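PDB 6ONQ: cytochrome c XoxG from Methylobacterium extorquens, which binds a covalently attached heme c and probably carries electrons away from a lanthanide-dependent methanol dehydrogenase during methanol oxidation. Local coordinates for residues A[102-107]-A[164-169]; A[114-119]-A[158-163]. One frame throughout, in Å; residues are numbered along the deposited sequence.

Contact 1 of 2, residues A[102-107]-A[164-169]; sequences DGMGST and RARAAG
R166 reaches from the last turn of helix 156-167 to the backbone of D102 and turns one side of its guanidinium toward that carbonyl. Two nitrogens on this side share a single acceptor: NE of R166 lies 2.8 Å from O of D102, with an N-H...O angle of 159°, and NH2 of R166 lies 3.1 Å from the same oxygen in a more bent bond of 137°. The oxygen sits almost in the guanidinium plane, so the fork fixes the rotation of the group. Bends at chi2 (-75°) and chi3 curl the arginine chain to present this side. The segment 102-107 belongs to the loop that follows the heme-ligating helix 96-99 of the cytochrome c fold, and R166 ties that loop to helix 156-167. The carboxylate of D102 takes no part in the fork: OD1 of D102 is 4.6 Å from NE of R166 and well out of the guanidinium plane, so any attraction is probably electrostatic alone. M104, crossing R166 at about a right angle, brings SD to 3.8 Å from NH2 of R166 at the guanidinium edge. The third nitrogen, NH1, is hydrogen-bonded to the carbonyl of W171.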
# COMPACT_ATOMS: atom_id res chain seq x y z
N ASP A 102 -8.17 -0.09 -8.12
CA ASP A 102 -7.27 0.97 -7.66
C ASP A 102 -7.74 1.63 -6.37
O ASP A 102 -7.38 2.78 -6.10
CB ASP A 102 -7.09 2.03 -8.75
CG ASP A 102 -6.46 1.47 -10.01
OD1 ASP A 102 -5.21 1.37 -10.05
OD2 ASP A 102 -7.22 1.12 -10.95
N GLY A 103 -8.55 0.93 -5.58
CA GLY A 103 -9.12 1.50 -4.38
C GLY A 103 -10.17 2.57 -4.61
O GLY A 103 -10.32 3.47 -3.77
N MET A 104 -10.90 2.50 -5.72
CA MET A 104 -11.83 3.56 -6.09
C MET A 104 -13.19 3.43 -5.44
O MET A 104 -13.96 4.39 -5.46
CB MET A 104 -12.00 3.60 -7.61
CG MET A 104 -10.84 4.27 -8.32
SD MET A 104 -10.45 5.86 -7.57
CE MET A 104 -11.62 6.94 -8.39
N GLY A 105 -13.51 2.28 -4.86
CA GLY A 105 -14.79 2.11 -4.20
C GLY A 105 -15.79 1.37 -5.07
O GLY A 105 -15.64 1.22 -6.29
N SER A 106 -16.86 0.90 -4.42
CA SER A 106 -17.89 0.12 -5.09
C SER A 106 -19.22 0.31 -4.37
O SER A 106 -19.31 0.96 -3.33
CB SER A 106 -17.51 -1.35 -5.15
OG SER A 106 -18.61 -2.13 -5.60
N THR A 107 -20.26 -0.29 -4.95
CA THR A 107 -21.61 -0.18 -4.41
C THR A 107 -21.72 -0.77 -3.02
O THR A 107 -22.63 -0.39 -2.27
CB THR A 107 -22.59 -0.87 -5.36
OG1 THR A 107 -22.26 -0.53 -6.71
CG2 THR A 107 -24.02 -0.43 -5.07
N ARG A 164 -1.36 3.27 0.60
CA ARG A 164 -0.81 4.54 1.05
C ARG A 164 -0.37 5.40 -0.13
O ARG A 164 -0.59 6.61 -0.15
CB ARG A 164 0.37 4.31 1.98
CG ARG A 164 0.34 5.16 3.21
CD ARG A 164 1.68 5.17 3.91
NE ARG A 164 1.81 6.40 4.68
CZ ARG A 164 2.68 6.60 5.66
NH1 ARG A 164 3.52 5.64 6.02
NH2 ARG A 164 2.70 7.77 6.29
N ALA A 165 0.27 4.78 -1.13
CA ALA A 165 0.67 5.52 -2.32
C ALA A 165 -0.53 6.04 -3.09
O ALA A 165 -0.46 7.12 -3.70
CB ALA A 165 1.54 4.65 -3.22
N ARG A 166 -1.65 5.31 -3.06
CA ARG A 166 -2.87 5.82 -3.66
C ARG A 166 -3.39 7.03 -2.88
O ARG A 166 -3.74 8.05 -3.47
CB ARG A 166 -3.93 4.72 -3.72
CG ARG A 166 -3.54 3.54 -4.61
CD ARG A 166 -3.65 3.87 -6.09
NE ARG A 166 -5.02 4.20 -6.46
CZ ARG A 166 -5.40 5.37 -6.96
NH1 ARG A 166 -4.51 6.34 -7.18
NH2 ARG A 166 -6.68 5.58 -7.24
N ALA A 167 -3.41 6.92 -1.56
CA ALA A 167 -3.96 7.98 -0.72
C ALA A 167 -3.16 9.26 -0.85
O ALA A 167 -3.73 10.36 -0.78
CB ALA A 167 -4.01 7.53 0.73
N ALA A 168 -1.85 9.15 -1.04
CA ALA A 168 -1.01 10.32 -1.23
C ALA A 168 -1.08 10.87 -2.64
O ALA A 168 -0.46 11.91 -2.92
CB ALA A 168 0.44 9.98 -0.88
N GLY A 169 -1.81 10.22 -3.54
CA GLY A 169 -1.76 10.58 -4.94
C GLY A 169 -0.41 10.37 -5.58
O GLY A 169 -0.16 10.90 -6.67

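Contact 2 of 2, residues A[114-119]-A[158-163]; sequences DSLKRL and DLYVYL. With HEC (heme c), chain B.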
# COMPACT_ATOMS: atom_id res chain seq x y z
N ASP A 114 -9.15 6.82 -0.28
CA ASP A 114 -9.49 7.88 0.66
C ASP A 114 -9.34 7.42 2.11
O ASP A 114 -9.14 8.26 3.00
CB ASP A 114 -10.93 8.36 0.42
CG ASP A 114 -11.06 9.19 -0.87
OD1 ASP A 114 -12.14 9.13 -1.51
OD2 ASP A 114 -10.10 9.90 -1.24
N SER A 115 -9.43 6.11 2.35
CA SER A 115 -9.36 5.57 3.70
C SER A 115 -8.00 5.83 4.33
O SER A 115 -7.91 6.21 5.51
CB SER A 115 -9.66 4.07 3.69
OG SER A 115 -11.05 3.81 3.62
N LEU A 116 -6.94 5.62 3.58
CA LEU A 116 -5.62 5.72 4.16
C LEU A 116 -5.12 7.13 4.24
O LEU A 116 -3.92 7.35 4.41
CB LEU A 116 -4.66 4.83 3.38
CG LEU A 116 -4.89 3.47 4.04
CD1 LEU A 116 -4.32 2.36 3.24
CD2 LEU A 116 -4.28 3.47 5.42
N LYS A 117 -6.02 8.11 4.14
CA LYS A 117 -5.73 9.44 4.62
C LYS A 117 -5.97 9.56 6.12
O LYS A 117 -5.20 10.24 6.81
CB LYS A 117 -6.56 10.47 3.85
CG LYS A 117 -6.37 10.41 2.35
CD LYS A 117 -7.38 11.30 1.63
CE LYS A 117 -7.36 11.08 0.12
NZ LYS A 117 -6.27 11.86 -0.52
N ARG A 118 -7.01 8.90 6.66
CA ARG A 118 -7.31 8.93 8.09
C ARG A 118 -6.67 7.79 8.87
O ARG A 118 -6.12 8.02 9.95
CB ARG A 118 -8.82 8.86 8.32
CG ARG A 118 -9.60 9.76 7.46
CD ARG A 118 -11.06 9.45 7.60
NE ARG A 118 -11.43 8.35 6.74
CZ ARG A 118 -11.77 7.15 7.20
NH1 ARG A 118 -11.79 6.92 8.51
NH2 ARG A 118 -12.10 6.19 6.35
N LEU A 119 -6.76 6.57 8.35
CA LEU A 119 -6.38 5.39 9.11
C LEU A 119 -4.87 5.28 9.28
O LEU A 119 -4.12 5.34 8.30
CB LEU A 119 -6.89 4.13 8.42
CG LEU A 119 -8.40 3.95 8.30
CD1 LEU A 119 -8.64 2.65 7.59
CD2 LEU A 119 -9.07 3.97 9.66
N ASP A 158 2.41 -4.99 2.26
CA ASP A 158 2.30 -4.69 0.84
C ASP A 158 1.00 -3.95 0.54
O ASP A 158 1.00 -2.93 -0.17
CB ASP A 158 2.38 -5.99 0.04
CG ASP A 158 3.59 -6.84 0.42
OD1 ASP A 158 3.90 -6.95 1.63
OD2 ASP A 158 4.23 -7.40 -0.50
N LEU A 159 -0.11 -4.42 1.09
CA LEU A 159 -1.38 -3.74 0.85
C LEU A 159 -1.37 -2.33 1.41
O LEU A 159 -1.87 -1.40 0.77
CB LEU A 159 -2.52 -4.57 1.44
CG LEU A 159 -2.67 -5.91 0.73
CD1 LEU A 159 -3.35 -6.95 1.61
CD2 LEU A 159 -3.44 -5.71 -0.57
N TYR A 160 -0.79 -2.15 2.61
CA TYR A 160 -0.71 -0.83 3.23
C TYR A 160 0.10 0.14 2.37
O TYR A 160 -0.35 1.25 2.08
CB TYR A 160 -0.10 -0.93 4.62
CG TYR A 160 -0.02 0.41 5.33
CD1 TYR A 160 -1.17 1.06 5.77
CD2 TYR A 160 1.21 1.04 5.53
CE1 TYR A 160 -1.10 2.29 6.40
CE2 TYR A 160 1.28 2.28 6.16
CZ TYR A 160 0.12 2.89 6.59
OH TYR A 160 0.17 4.11 7.22
N VAL A 161 1.28 -0.29 1.94
CA VAL A 161 2.17 0.57 1.16
C VAL A 161 1.48 1.03 -0.13
O VAL A 161 1.41 2.23 -0.42
CB VAL A 161 3.48 -0.16 0.86
CG1 VAL A 161 4.28 0.58 -0.16
CG2 VAL A 161 4.28 -0.32 2.14
N TYR A 162 0.97 0.09 -0.91
CA TYR A 162 0.28 0.43 -2.15
C TYR A 162 -0.90 1.38 -1.90
O TYR A 162 -1.05 2.40 -2.58
CB TYR A 162 -0.19 -0.86 -2.84
CG TYR A 162 -1.20 -0.59 -3.91
CD1 TYR A 162 -0.86 0.12 -5.04
CD2 TYR A 162 -2.51 -1.02 -3.78
CE1 TYR A 162 -1.77 0.39 -6.01
CE2 TYR A 162 -3.44 -0.75 -4.76
CZ TYR A 162 -3.05 -0.05 -5.87
OH TYR A 162 -3.95 0.24 -6.87
N LEU A 163 -1.76 1.04 -0.95
CA LEU A 163 -2.91 1.90 -0.71
C LEU A 163 -2.50 3.24 -0.09
O LEU A 163 -3.22 4.23 -0.22
CB LEU A 163 -3.92 1.19 0.17
CG LEU A 163 -4.76 0.05 -0.39
CD1 LEU A 163 -5.45 -0.68 0.76
CD2 LEU A 163 -5.77 0.58 -1.41
FE HEC B . -12.63 -4.37 3.14
CHA HEC B . -13.97 -1.80 5.01
CHB HEC B . -9.58 -3.05 3.57
CHC HEC B . -11.23 -6.99 1.40
CHD HEC B . -15.76 -5.38 2.23
NA HEC B . -11.93 -2.72 4.07
C1A HEC B . -12.60 -1.82 4.87
C2A HEC B . -11.63 -0.96 5.52
C3A HEC B . -10.42 -1.32 5.11
C4A HEC B . -10.60 -2.42 4.21
CMA HEC B . -9.05 -0.72 5.48
CAA HEC B . -11.93 0.19 6.49
CBA HEC B . -12.58 1.29 5.66
CGA HEC B . -12.72 2.56 6.44
O1A HEC B . -13.21 2.52 7.60
O2A HEC B . -12.35 3.62 5.88
NB HEC B . -10.78 -4.94 2.58
C1B HEC B . -9.66 -4.21 2.87
C2B HEC B . -8.50 -4.87 2.32
C3B HEC B . -8.91 -5.97 1.72
C4B HEC B . -10.36 -6.04 1.86
CMB HEC B . -7.04 -4.40 2.43
CAB HEC B . -7.88 -6.91 1.03
CBB HEC B . -8.09 -8.19 0.85
NC HEC B . -13.38 -5.89 1.99
C1C HEC B . -12.62 -6.90 1.43
C2C HEC B . -13.54 -7.87 0.87
C3C HEC B . -14.79 -7.45 1.08
C4C HEC B . -14.72 -6.18 1.80
CMC HEC B . -13.15 -9.17 0.13
CAC HEC B . -16.04 -8.24 0.60
CBC HEC B . -17.11 -7.61 0.13
ND HEC B . -14.49 -3.71 3.53
C1D HEC B . -15.66 -4.29 3.08
C2D HEC B . -16.77 -3.56 3.68
C3D HEC B . -16.27 -2.59 4.45
C4D HEC B . -14.83 -2.65 4.36
CMD HEC B . -18.27 -3.84 3.48
CAD HEC B . -17.09 -1.56 5.26
CBD HEC B . -17.30 -2.02 6.70
CGD HEC B . -18.09 -0.95 7.43
O1D HEC B . -18.75 -0.12 6.76
O2D HEC B . -18.05 -0.92 8.68
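Helices 112-118 and 156-167 come closest, within these segments, at L116 and L163, whose CA atoms are 6.8 Å apart; no hydrogen bond joins the two segments. Both helices belong to the cytochrome c fold, and the shorter one also lines the heme pocket. The direct contact is apolar and buried. L116 points its CB at helix 156-167, and its two methyls divide the work: CD1 packs 3.3 Å from CB of L163, the two side chains crossing at about a right angle, while CD2 approaches the ring of Y160, 3.5 Å from CE1. Y160 has its CG anti to the backbone N (chi1 -179°), which swings the ring from a laterally directed CB toward L116. An edge-to-face pairing with Y121 also engages this ring. S115 and R118 of helix 112-118 instead serve the cofactor. Their side chains converge on one propionate oxygen, O2A of heme c, which receives a hydrogen bond from each. The acidic group would probably be stabilised as an anion by the arginine, while K132 also hydrogen-bonds the heme. OG of S115 lies 2.6 Å from O2A, and NH2 of R118, also 2.6 Å from O2A, makes a bent bond with an N-H...O angle of 132°.

Followed from the N terminus, the chain passes helix 96-99, which carries the axial ligand H99, and then reaches 102-107, the first half of contact 1. Helix 112-118 comes next and supplies the first half of contact 2. After helix 121-130 and the two short strands that include M143, the other iron ligand, helix 156-167 answers both: residues 158-163 close contact 2, and 164-169 close contact 1. The smaller loop therefore lies wholly within the larger one. Their centres are 8 Å apart, and they meet directly where NZ of K117 lies 3.0 Å from O of A167, a probable hydrogen bond. Helix 156-167 thus joins the post-H99 loop to a heme-pocket helix.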